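Local coordinates for protein CD180 antigen (Mus musculus, PDB 3T6Q) that may cooperate with MD-1 and TLR4 to mediate the innate immune response of B cells to bacterial lipopolysaccharide, at residues L303-L308 and L327-I332; I319-F324 and E347-L352; Q379-S384 and P400-L405; K428-S433 and D446-L451. All blocks are in the same frame, centred on the assembly; numbering follows the deposited sequence.

How the interactions relate
From the N terminus, the chain of this leucine-rich-repeat solenoid first passes through interactions 1 and 2, which cross: 303-308 and 319-324 come first, then their partners 327-332 and 347-352. Interaction 1 pairs two parallel strands and closes a loop of 18 residues. Interaction 2, closing 22, joins the loops that follow those strands, and the two contacts touch through Leu306 on Phe324 and Thr328 on Leu352. Interactions 3 and 4 follow in series. Interaction 3 pairs the strands of two more turns across 15 residues, and interaction 4, across 12, joins strand 429-431 to the loop leading to strand 453-455. Probable hydrogen bonds, Glu403 O to Lys428 N and Leu405 N to Val429 O, link interactions 3 and 4.

Interaction 1: L303-L308 and L327-I332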
# COMPACT_ATOMS: atom_id res chain seq x y z
N LEU A 303 32.08 6.98 -28.48
CA LEU A 303 31.64 6.02 -27.47
C LEU A 303 32.78 5.07 -27.10
O LEU A 303 33.49 4.60 -27.99
CB LEU A 303 30.45 5.18 -28.04
CG LEU A 303 29.72 4.29 -27.04
CD1 LEU A 303 28.86 5.16 -26.13
CD2 LEU A 303 28.91 3.26 -27.85
N LYS A 304 32.93 4.78 -25.79
CA LYS A 304 33.98 3.86 -25.33
C LYS A 304 33.46 2.42 -25.06
O LYS A 304 34.19 1.43 -25.30
CB LYS A 304 34.65 4.43 -24.08
CG LYS A 304 35.15 5.88 -24.25
CD LYS A 304 36.14 6.04 -25.42
CE LYS A 304 36.86 7.42 -25.31
NZ LYS A 304 35.80 8.47 -25.37
N LYS A 305 32.25 2.30 -24.55
CA LYS A 305 31.73 0.97 -24.14
C LYS A 305 30.35 0.77 -24.75
O LYS A 305 29.50 1.66 -24.66
CB LYS A 305 31.65 0.81 -22.61
CG LYS A 305 32.99 1.14 -21.93
CD LYS A 305 33.00 0.74 -20.44
CE LYS A 305 34.25 1.23 -19.73
NZ LYS A 305 34.45 0.46 -18.47
N LEU A 306 30.14 -0.40 -25.34
CA LEU A 306 28.88 -0.71 -25.99
C LEU A 306 28.42 -2.13 -25.59
O LEU A 306 29.21 -3.09 -25.63
CB LEU A 306 29.03 -0.62 -27.53
CG LEU A 306 27.79 -0.93 -28.39
CD1 LEU A 306 26.62 0.04 -28.12
CD2 LEU A 306 28.17 -0.94 -29.89
N VAL A 307 27.16 -2.25 -25.20
CA VAL A 307 26.64 -3.54 -24.86
C VAL A 307 25.52 -3.87 -25.85
O VAL A 307 24.51 -3.14 -25.91
CB VAL A 307 26.07 -3.57 -23.44
CG1 VAL A 307 25.47 -4.98 -23.13
CG2 VAL A 307 27.15 -3.22 -22.39
N LEU A 308 25.68 -4.95 -26.60
CA LEU A 308 24.63 -5.38 -27.61
C LEU A 308 24.18 -6.81 -27.31
O LEU A 308 23.73 -7.55 -28.19
CB LEU A 308 25.24 -5.35 -29.01
CG LEU A 308 25.72 -3.97 -29.53
CD1 LEU A 308 26.40 -4.09 -30.90
CD2 LEU A 308 24.58 -3.00 -29.58
N LEU A 327 35.72 2.57 -29.60
CA LEU A 327 35.38 1.54 -28.58
C LEU A 327 36.56 0.88 -27.89
O LEU A 327 37.51 0.44 -28.57
CB LEU A 327 34.56 0.40 -29.16
CG LEU A 327 33.05 0.41 -29.23
CD1 LEU A 327 32.54 -1.03 -29.38
CD2 LEU A 327 32.36 1.18 -28.11
N THR A 328 36.51 0.82 -26.57
CA THR A 328 37.52 0.06 -25.83
C THR A 328 36.90 -1.25 -25.27
O THR A 328 37.62 -2.20 -25.00
CB THR A 328 38.11 0.89 -24.64
OG1 THR A 328 37.03 1.33 -23.80
CG2 THR A 328 38.85 2.11 -25.18
N HIS A 329 35.58 -1.24 -25.06
CA HIS A 329 34.85 -2.40 -24.51
C HIS A 329 33.63 -2.70 -25.35
O HIS A 329 32.80 -1.82 -25.62
CB HIS A 329 34.37 -2.11 -23.07
CG HIS A 329 35.50 -1.74 -22.10
ND1 HIS A 329 35.72 -2.41 -20.95
CD2 HIS A 329 36.47 -0.73 -22.15
CE1 HIS A 329 36.78 -1.87 -20.31
NE2 HIS A 329 37.25 -0.85 -21.06
N LEU A 330 33.48 -3.98 -25.71
CA LEU A 330 32.33 -4.44 -26.52
C LEU A 330 31.83 -5.77 -25.95
O LEU A 330 32.60 -6.71 -25.86
CB LEU A 330 32.77 -4.65 -27.99
CG LEU A 330 31.66 -5.26 -28.91
CD1 LEU A 330 30.45 -4.32 -29.02
CD2 LEU A 330 32.24 -5.51 -30.29
N SER A 331 30.55 -5.81 -25.57
CA SER A 331 29.89 -7.01 -25.07
C SER A 331 28.76 -7.39 -25.96
O SER A 331 27.88 -6.57 -26.23
CB SER A 331 29.30 -6.73 -23.68
OG SER A 331 30.38 -6.47 -22.82
N ILE A 332 28.80 -8.61 -26.48
CA ILE A 332 27.70 -9.09 -27.30
C ILE A 332 27.54 -10.53 -26.87
O ILE A 332 27.92 -11.44 -27.57
CB ILE A 332 27.99 -9.04 -28.81
CG1 ILE A 332 28.52 -7.68 -29.23
CG2 ILE A 332 26.70 -9.32 -29.60
CD1 ILE A 332 29.04 -7.64 -30.65
O HOH W 1 31.04 -3.39 -23.19
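Two consecutive rungs of the leucine-rich-repeat solenoid meet here: strands 305-307 and 329-331 run parallel on the concave side of the horseshoe, with Lys305 beside His329, Leu306 beside Leu330 and Val307 beside Ser331. Just before the strands, Lys304 O takes two amides, Thr328 N at 2.7 Å and His329 N at 3.0 Å. The pairing then continues through Leu306 N to His329 O, Ser331 N to Leu306 O, and a nearly straight bond from Leu308 N to Ser331 O (2.8 Å, 174°).

The Lys305 chain, extended beyond CG, runs alongside His329 and lays CE over the centre of one imidazole face, 3.8 Å from the centroid, a CH-pi contact. Along the same face of the sheet a water bridges Leu306 O and Ser331 OG. On the other face the leucines pack side by side. Leu327 CD2 rests over the flat peptide group that follows Lys304, 3.5 Å from Lys304 C, and also touches Leu306 CB at 3.8 Å. Leu306 and Leu330 point the same way, CD2 to CD1 4.2 Å, while Leu308 CB meets Ile332 CG1. Lys305 and Val307 pair through their backbones with the preceding strand 282-284. The concave surface is thus bordered mostly by polar groups, with Val307 among them, whereas the leucines are buried and the hydrogen bonds named take up the backbone polar atoms facing each other across the pair.

Interaction 2: I319-F324 and E347-L352; sequences ISASNF and ENLENL. With NAG (2-acetamido-2-deoxy-beta-D-glucopyranose), chain T.
Leu349 turns its CG anti to its own carbonyl carbon (chi1 -54°), and with chi2 near 180° the branch reaches across to Ala321 and Phe324. The contact rests on its CD2, 3.5 Å from Ala321 O, and its CG, 4.1 Å from Ala321 CB; the approach of CD2 to Phe324 O, 3.0 Å, is shorter than a comfortable contact and doubtful. Ala321 O is already engaged by Phe324 N, and Asn323 N bonds to Ser320 O, which together shape the short 3-10 turn 321-323.

Asn348 approaches the same turn, its side chain skewed at chi1 31°. In one of its two conformers ND2 stands 3.4 Å from Ala321 O, but the angle is too poor for a hydrogen bond, and OD1 lies beside Ser322 CA. On the other segment, Leu349 is the centre of an inverse gamma turn and begins a type I turn that ends at Leu352.

The N-acetylglucosamine of the glycan at Asn374 lies against the outer side of this segment, where Glu350 OE2 is 3.2 Å from its C4 and Glu347 approaches its acetyl methyl. The contact joins two loops of the leucine-rich-repeat solenoid, one between strands 305-307 and 329-331 and the other between strands 329-331 and 354-356; Ile319 and Leu352 of its segments pack on Leu330 of strand 329-331.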
# COMPACT_ATOMS: atom_id res chain seq x y z
N ILE A 319 26.82 -5.63 -36.89
CA ILE A 319 26.88 -4.55 -35.91
C ILE A 319 27.47 -3.29 -36.55
O ILE A 319 27.37 -2.21 -35.96
CB ILE A 319 27.59 -4.93 -34.58
CG1 ILE A 319 29.14 -4.99 -34.73
CG2 ILE A 319 27.03 -6.25 -34.04
CD1 ILE A 319 29.92 -4.82 -33.42
N SER A 320 28.07 -3.43 -37.75
CA SER A 320 28.70 -2.31 -38.46
C SER A 320 29.69 -1.55 -37.58
O SER A 320 29.46 -0.37 -37.23
CB SER A 320 27.62 -1.33 -38.99
OG SER A 320 26.81 -1.99 -39.96
N ALA A 321 30.79 -2.21 -37.24
CA ALA A 321 31.74 -1.70 -36.27
C ALA A 321 32.43 -0.40 -36.72
O ALA A 321 33.08 0.27 -35.89
CB ALA A 321 32.80 -2.79 -35.99
N SER A 322 32.34 -0.08 -38.02
CA SER A 322 32.79 1.22 -38.55
C SER A 322 32.08 2.38 -37.82
O SER A 322 32.59 3.46 -37.78
CB SER A 322 32.52 1.30 -40.07
OG SER A 322 31.11 1.15 -40.32
N ASN A 323 30.91 2.13 -37.24
CA ASN A 323 30.20 3.12 -36.42
C ASN A 323 30.92 3.52 -35.12
O ASN A 323 30.62 4.55 -34.55
CB ASN A 323 28.84 2.60 -36.02
CG ASN A 323 27.91 2.47 -37.19
OD1 ASN A 323 27.93 3.28 -38.13
ND2 ASN A 323 27.06 1.43 -37.15
N PHE A 324 31.81 2.67 -34.61
CA PHE A 324 32.31 2.87 -33.24
C PHE A 324 33.84 2.86 -33.16
O PHE A 324 34.40 2.03 -32.42
CB PHE A 324 31.77 1.76 -32.31
CG PHE A 324 30.33 1.39 -32.58
CD1 PHE A 324 29.31 2.26 -32.26
CD2 PHE A 324 30.03 0.15 -33.15
CE1 PHE A 324 27.99 1.93 -32.49
CE2 PHE A 324 28.71 -0.20 -33.37
CZ PHE A 324 27.70 0.70 -33.06
N GLU A 347 37.65 -5.36 -37.44
CA GLU A 347 39.02 -4.91 -37.71
C GLU A 347 39.26 -3.36 -37.51
O GLU A 347 40.41 -2.95 -37.34
CB GLU A 347 39.46 -5.36 -39.10
CG GLU A 347 38.67 -4.68 -40.22
CD GLU A 347 39.07 -5.18 -41.61
OE1 GLU A 347 38.45 -4.71 -42.58
OE2 GLU A 347 39.98 -6.04 -41.73
N ASN A 348 38.23 -2.52 -37.56
CA ASN A 348 38.49 -1.08 -37.33
C ASN A 348 38.47 -0.68 -35.86
O ASN A 348 38.72 0.48 -35.52
CB ASN A 348 37.59 -0.18 -38.17
CG ASN A 348 36.24 -0.79 -38.42
OD1 ASN A 348 35.73 -0.78 -39.56
ND2 ASN A 348 35.67 -1.39 -37.37
N LEU A 349 38.19 -1.64 -34.97
CA LEU A 349 38.23 -1.32 -33.55
C LEU A 349 39.63 -1.42 -32.99
O LEU A 349 39.95 -2.27 -32.14
CB LEU A 349 37.25 -2.21 -32.78
CG LEU A 349 35.84 -2.16 -33.32
CD1 LEU A 349 34.94 -3.07 -32.49
CD2 LEU A 349 35.28 -0.75 -33.30
N GLU A 350 40.49 -0.52 -33.45
CA GLU A 350 41.90 -0.56 -33.08
C GLU A 350 42.19 -0.31 -31.59
O GLU A 350 43.26 -0.71 -31.08
CB GLU A 350 42.71 0.42 -33.96
CG GLU A 350 42.35 1.89 -33.74
CD GLU A 350 43.18 2.85 -34.61
OE1 GLU A 350 43.81 3.77 -34.07
OE2 GLU A 350 43.25 2.64 -35.84
N ASN A 351 41.24 0.33 -30.92
CA ASN A 351 41.36 0.66 -29.52
C ASN A 351 40.72 -0.37 -28.60
O ASN A 351 40.75 -0.19 -27.39
CB ASN A 351 40.71 2.02 -29.26
CG ASN A 351 41.36 3.13 -30.07
OD1 ASN A 351 42.56 3.35 -29.93
ND2 ASN A 351 40.60 3.78 -30.94
N LEU A 352 40.16 -1.45 -29.17
CA LEU A 352 39.41 -2.42 -28.39
C LEU A 352 40.28 -3.16 -27.34
O LEU A 352 41.34 -3.69 -27.66
CB LEU A 352 38.66 -3.40 -29.30
CG LEU A 352 37.52 -4.12 -28.57
CD1 LEU A 352 36.40 -3.14 -28.24
CD2 LEU A 352 37.00 -5.25 -29.45
C1 NAG T . 43.99 -1.85 -38.15
C2 NAG T . 43.18 -0.88 -39.02
C3 NAG T . 44.00 0.36 -39.40
C4 NAG T . 44.70 0.96 -38.17
C5 NAG T . 45.47 -0.09 -37.36
C6 NAG T . 45.94 0.49 -36.02
C7 NAG T . 41.51 -1.44 -40.73
C8 NAG T . 41.24 -2.16 -42.01
N2 NAG T . 42.76 -1.54 -40.25
O3 NAG T . 43.09 1.30 -39.95
O4 NAG T . 45.53 2.07 -38.52
O5 NAG T . 44.63 -1.21 -37.05
O6 NAG T . 46.58 -0.56 -35.33
O7 NAG T . 40.60 -0.80 -40.19

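Interaction 3: Q379-S384 and P400-L405; sequences QSLNLS and PQLELL. With NAG (2-acetamido-2-deoxy-beta-D-glucopyranose), chain E.
Gln379 O is gripped by two amides of the next turn, Glu403 N at 2.7 Å and Leu404 N at 3.1 Å, the former tilted out of the carbonyl plane. Two residues on, Leu381 N bonds to Leu404 O at 3.1 Å. These bonds join parallel strands 380-382 and 404-406 in the concave face of the leucine-rich-repeat horseshoe, with Ser380 beside Leu404 and Leu381 beside Leu405.

At the edge of the pair, Gln379 and Glu403 lie side by side with amide and carboxylate planes about 45° apart. A water joins them, accepting from Gln379 NE2 and donating to Glu403 OE2 and Gln401 O, while Gln379 OE1 bonds to Arg353.

Further along strand 380-382, Asn382 carries an N-linked glycan, its ND2 covalently bound to the first N-acetylglucosamine. Asn382 OD1 faces the chain beyond: it accepts from Ser384 N at 3.1 Å, in the carbonyl plane, which makes an Asx turn, and from Ser384 OG at 2.9 Å. These two bonds probably fix the rotation of the amide that bears the sugar. The sugar is also hydrogen-bonded to Ser358 and Asp406, and its acetyl methyl rests near both Leu404 methyls.

On the buried face, Leu402 CD1 lies over the flat peptide group after Gln379, 3.7 Å from Gln379 C, and near Leu381 CB. Leu381, its chi1 of 169° carrying CG away from the backbone N, runs alongside Leu405, and their CD2 methyls meet at 3.8 Å.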
# COMPACT_ATOMS: atom_id res chain seq x y z
N GLN A 379 42.93 -7.05 -24.62
CA GLN A 379 43.56 -7.56 -23.43
C GLN A 379 42.72 -8.56 -22.73
O GLN A 379 43.25 -9.32 -21.93
CB GLN A 379 43.85 -6.43 -22.44
CG GLN A 379 44.92 -5.51 -22.98
CD GLN A 379 45.16 -4.30 -22.09
OE1 GLN A 379 44.31 -3.44 -21.97
NE2 GLN A 379 46.33 -4.21 -21.51
N SER A 380 41.40 -8.52 -22.97
CA SER A 380 40.56 -9.50 -22.28
C SER A 380 39.55 -10.05 -23.31
O SER A 380 38.91 -9.28 -24.04
CB SER A 380 39.83 -8.83 -21.12
OG SER A 380 39.07 -9.77 -20.42
N LEU A 381 39.46 -11.38 -23.41
CA LEU A 381 38.60 -11.98 -24.41
C LEU A 381 37.80 -13.10 -23.79
O LEU A 381 38.36 -14.03 -23.20
CB LEU A 381 39.42 -12.51 -25.57
CG LEU A 381 38.67 -13.41 -26.59
CD1 LEU A 381 37.61 -12.57 -27.32
CD2 LEU A 381 39.73 -13.98 -27.53
N ASN A 382 36.48 -13.06 -24.00
CA ASN A 382 35.61 -14.04 -23.40
C ASN A 382 34.83 -14.79 -24.49
O ASN A 382 34.03 -14.19 -25.17
CB ASN A 382 34.64 -13.34 -22.43
CG ASN A 382 33.95 -14.32 -21.52
OD1 ASN A 382 33.79 -15.50 -21.86
ND2 ASN A 382 33.54 -13.86 -20.36
N LEU A 383 35.15 -16.09 -24.67
CA LEU A 383 34.52 -16.94 -25.67
C LEU A 383 33.88 -18.14 -24.96
O LEU A 383 33.73 -19.23 -25.55
CB LEU A 383 35.57 -17.40 -26.73
CG LEU A 383 35.85 -16.26 -27.76
CD1 LEU A 383 37.08 -16.58 -28.55
CD2 LEU A 383 34.64 -16.09 -28.68
N SER A 384 33.51 -17.94 -23.70
CA SER A 384 32.98 -19.02 -22.86
C SER A 384 31.60 -19.38 -23.35
O SER A 384 30.93 -18.58 -24.03
CB SER A 384 32.95 -18.65 -21.35
OG SER A 384 31.98 -17.60 -21.11
N PRO A 400 48.21 -10.34 -29.56
CA PRO A 400 49.38 -10.73 -28.76
C PRO A 400 49.43 -10.18 -27.34
O PRO A 400 50.16 -10.71 -26.52
CB PRO A 400 50.57 -10.19 -29.59
CG PRO A 400 50.01 -9.10 -30.42
CD PRO A 400 48.56 -9.39 -30.65
N GLN A 401 48.63 -9.14 -27.04
CA GLN A 401 48.66 -8.48 -25.72
C GLN A 401 47.65 -9.05 -24.74
O GLN A 401 47.44 -8.46 -23.70
CB GLN A 401 48.37 -6.97 -25.82
CG GLN A 401 49.09 -6.25 -26.94
CD GLN A 401 50.49 -5.90 -26.58
OE1 GLN A 401 50.87 -4.72 -26.62
NE2 GLN A 401 51.28 -6.89 -26.22
N LEU A 402 47.03 -10.19 -25.06
CA LEU A 402 45.91 -10.67 -24.21
C LEU A 402 46.44 -10.93 -22.81
O LEU A 402 47.50 -11.53 -22.68
CB LEU A 402 45.37 -12.00 -24.80
CG LEU A 402 43.88 -12.22 -25.09
CD1 LEU A 402 43.08 -10.98 -25.46
CD2 LEU A 402 43.72 -13.35 -26.11
N GLU A 403 45.67 -10.54 -21.78
CA GLU A 403 46.03 -10.87 -20.39
C GLU A 403 45.06 -11.85 -19.75
O GLU A 403 45.42 -12.54 -18.79
CB GLU A 403 46.06 -9.61 -19.50
CG GLU A 403 47.05 -8.59 -20.06
CD GLU A 403 47.37 -7.47 -19.10
OE1 GLU A 403 46.51 -7.10 -18.27
OE2 GLU A 403 48.49 -6.95 -19.23
N LEU A 404 43.83 -11.89 -20.26
CA LEU A 404 42.86 -12.84 -19.75
C LEU A 404 42.16 -13.46 -20.96
O LEU A 404 41.78 -12.74 -21.87
CB LEU A 404 41.84 -12.15 -18.84
CG LEU A 404 40.79 -13.13 -18.23
CD1 LEU A 404 40.39 -12.68 -16.85
CD2 LEU A 404 39.54 -13.28 -19.13
N LEU A 405 42.00 -14.79 -20.94
CA LEU A 405 41.29 -15.52 -22.01
C LEU A 405 40.33 -16.54 -21.34
O LEU A 405 40.80 -17.39 -20.58
CB LEU A 405 42.33 -16.25 -22.85
CG LEU A 405 42.07 -16.61 -24.32
CD1 LEU A 405 42.87 -17.79 -24.89
CD2 LEU A 405 40.61 -16.53 -24.83
C1 NAG E . 32.88 -14.74 -19.43
C2 NAG E . 33.06 -14.23 -17.98
C3 NAG E . 32.30 -15.15 -16.99
C4 NAG E . 30.87 -15.40 -17.47
C5 NAG E . 30.87 -15.84 -18.92
C6 NAG E . 29.49 -16.12 -19.51
C7 NAG E . 35.02 -13.10 -17.00
C8 NAG E . 36.49 -13.18 -16.74
N2 NAG E . 34.46 -14.15 -17.63
O3 NAG E . 32.29 -14.52 -15.74
O4 NAG E . 30.22 -16.46 -16.75
O5 NAG E . 31.53 -14.87 -19.73
O6 NAG E . 28.80 -14.90 -19.76
O7 NAG E . 34.39 -12.10 -16.63
O HOH W 2 48.49 -6.54 -22.24

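Interaction 4: K428-S433 and D446-L451; sequences KVLNLS and DGLPAL. With NAG (2-acetamido-2-deoxy-beta-D-glucopyranose), chain F.
One face of the peptide plane between Lys428 and Val429 is covered by a methyl of Leu451: its CD1 stands over the group, 3.5 Å from Lys428 C and 3.7 Å from Val429 N. A second flat group, the Asn431 amide, is held at its edges. Ser433 N approaches OD1 in the carbonyl plane at 3.0 Å, closing an Asx turn, while ND2 is covalently bound to C1 of an N-acetylglucosamine whose C6 comes to 3.9 Å from Val429 CG1.

The contact joins strand 429-431 of a leucine-rich repeat to the return loop that leads to strand 453-455, where Leu448 to Leu451 form a type I turn with Leu451 N bonded to Leu448 O. A chi1 of -161° swings the Leu451 branch toward the strand, and the same CD1 that covers the peptide also meets Leu430 CB at 3.9 Å. Deeper in the core, Leu430 and Leu448 cross at about a right angle, with Leu430 CD2 4.0 Å from Leu448 CD1. Leu430 also packs on Leu405 and Leu454 of the flanking strands, and the backbone of Lys428 bonds to Glu403 on one side and Gln452 on the other.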
# COMPACT_ATOMS: atom_id res chain seq x y z
N LYS A 428 47.91 -13.92 -18.33
CA LYS A 428 48.07 -14.22 -16.92
C LYS A 428 46.99 -15.19 -16.46
O LYS A 428 47.23 -15.94 -15.52
CB LYS A 428 47.94 -12.97 -16.06
CG LYS A 428 49.08 -11.97 -16.27
CD LYS A 428 48.92 -10.81 -15.30
CE LYS A 428 48.85 -9.49 -16.04
NZ LYS A 428 48.87 -8.36 -15.06
N VAL A 429 45.80 -15.14 -17.10
CA VAL A 429 44.64 -15.91 -16.62
C VAL A 429 44.02 -16.65 -17.82
O VAL A 429 43.67 -16.02 -18.83
CB VAL A 429 43.54 -15.03 -15.97
CG1 VAL A 429 42.32 -15.89 -15.59
CG2 VAL A 429 44.06 -14.31 -14.72
N LEU A 430 43.87 -17.97 -17.69
CA LEU A 430 43.33 -18.79 -18.78
C LEU A 430 42.31 -19.76 -18.17
O LEU A 430 42.67 -20.56 -17.28
CB LEU A 430 44.46 -19.55 -19.50
CG LEU A 430 44.12 -20.53 -20.62
CD1 LEU A 430 43.27 -19.87 -21.73
CD2 LEU A 430 45.40 -21.10 -21.22
N ASN A 431 41.04 -19.67 -18.61
CA ASN A 431 40.01 -20.53 -18.04
C ASN A 431 39.58 -21.50 -19.15
O ASN A 431 38.99 -21.08 -20.15
CB ASN A 431 38.82 -19.73 -17.47
CG ASN A 431 37.82 -20.60 -16.71
OD1 ASN A 431 37.82 -21.81 -16.86
ND2 ASN A 431 36.96 -20.00 -15.92
N LEU A 432 39.86 -22.79 -18.93
CA LEU A 432 39.53 -23.87 -19.87
C LEU A 432 38.63 -24.92 -19.23
O LEU A 432 38.65 -26.10 -19.62
CB LEU A 432 40.83 -24.57 -20.35
CG LEU A 432 41.82 -23.62 -21.10
CD1 LEU A 432 43.15 -24.26 -21.46
CD2 LEU A 432 41.18 -23.08 -22.38
N SER A 433 37.89 -24.49 -18.23
CA SER A 433 36.96 -25.36 -17.51
C SER A 433 36.07 -26.07 -18.53
O SER A 433 35.46 -25.41 -19.38
CB SER A 433 36.13 -24.52 -16.57
OG SER A 433 35.24 -25.34 -15.84
N ASP A 446 52.59 -24.34 -24.68
CA ASP A 446 53.77 -23.57 -25.09
C ASP A 446 53.40 -22.12 -25.38
O ASP A 446 52.35 -21.84 -25.98
CB ASP A 446 54.40 -24.15 -26.36
CG ASP A 446 55.17 -25.45 -26.11
OD1 ASP A 446 55.55 -25.75 -24.97
OD2 ASP A 446 55.40 -26.19 -27.10
N GLY A 447 54.27 -21.20 -24.98
CA GLY A 447 54.10 -19.81 -25.32
C GLY A 447 53.33 -19.02 -24.27
O GLY A 447 52.90 -17.91 -24.54
N LEU A 448 53.21 -19.58 -23.06
CA LEU A 448 52.55 -18.90 -21.94
C LEU A 448 53.51 -18.65 -20.76
O LEU A 448 53.24 -19.09 -19.64
CB LEU A 448 51.33 -19.72 -21.46
CG LEU A 448 50.32 -19.91 -22.60
CD1 LEU A 448 49.26 -20.91 -22.11
CD2 LEU A 448 49.74 -18.56 -22.98
N PRO A 449 54.62 -17.92 -21.00
CA PRO A 449 55.59 -17.71 -19.90
C PRO A 449 55.09 -16.88 -18.72
O PRO A 449 55.63 -17.01 -17.62
CB PRO A 449 56.76 -16.97 -20.62
CG PRO A 449 56.09 -16.24 -21.78
CD PRO A 449 55.04 -17.25 -22.25
N ALA A 450 54.08 -16.03 -18.92
CA ALA A 450 53.55 -15.18 -17.82
C ALA A 450 52.34 -15.77 -17.12
O ALA A 450 51.84 -15.17 -16.17
CB ALA A 450 53.19 -13.78 -18.36
N LEU A 451 51.85 -16.92 -17.59
CA LEU A 451 50.60 -17.48 -17.05
C LEU A 451 50.67 -17.73 -15.54
O LEU A 451 51.55 -18.48 -15.07
CB LEU A 451 50.18 -18.78 -17.76
CG LEU A 451 48.69 -19.10 -17.53
CD1 LEU A 451 47.81 -18.06 -18.26
CD2 LEU A 451 48.32 -20.52 -17.97
C1 NAG F . 36.95 -18.58 -15.69
C2 NAG F . 35.59 -18.03 -15.22
C3 NAG F . 35.78 -16.53 -14.89
C4 NAG F . 36.93 -16.29 -13.88
C5 NAG F . 38.21 -17.01 -14.34
C6 NAG F . 39.33 -16.96 -13.30
C7 NAG F . 33.45 -18.89 -16.11
C8 NAG F . 32.50 -18.99 -17.30
N2 NAG F . 34.58 -18.21 -16.29
O3 NAG F . 34.56 -16.02 -14.34
O4 NAG F . 37.30 -14.90 -13.88
O5 NAG F . 37.93 -18.38 -14.66
O6 NAG F . 38.87 -17.48 -12.07
O7 NAG F . 33.16 -19.41 -15.04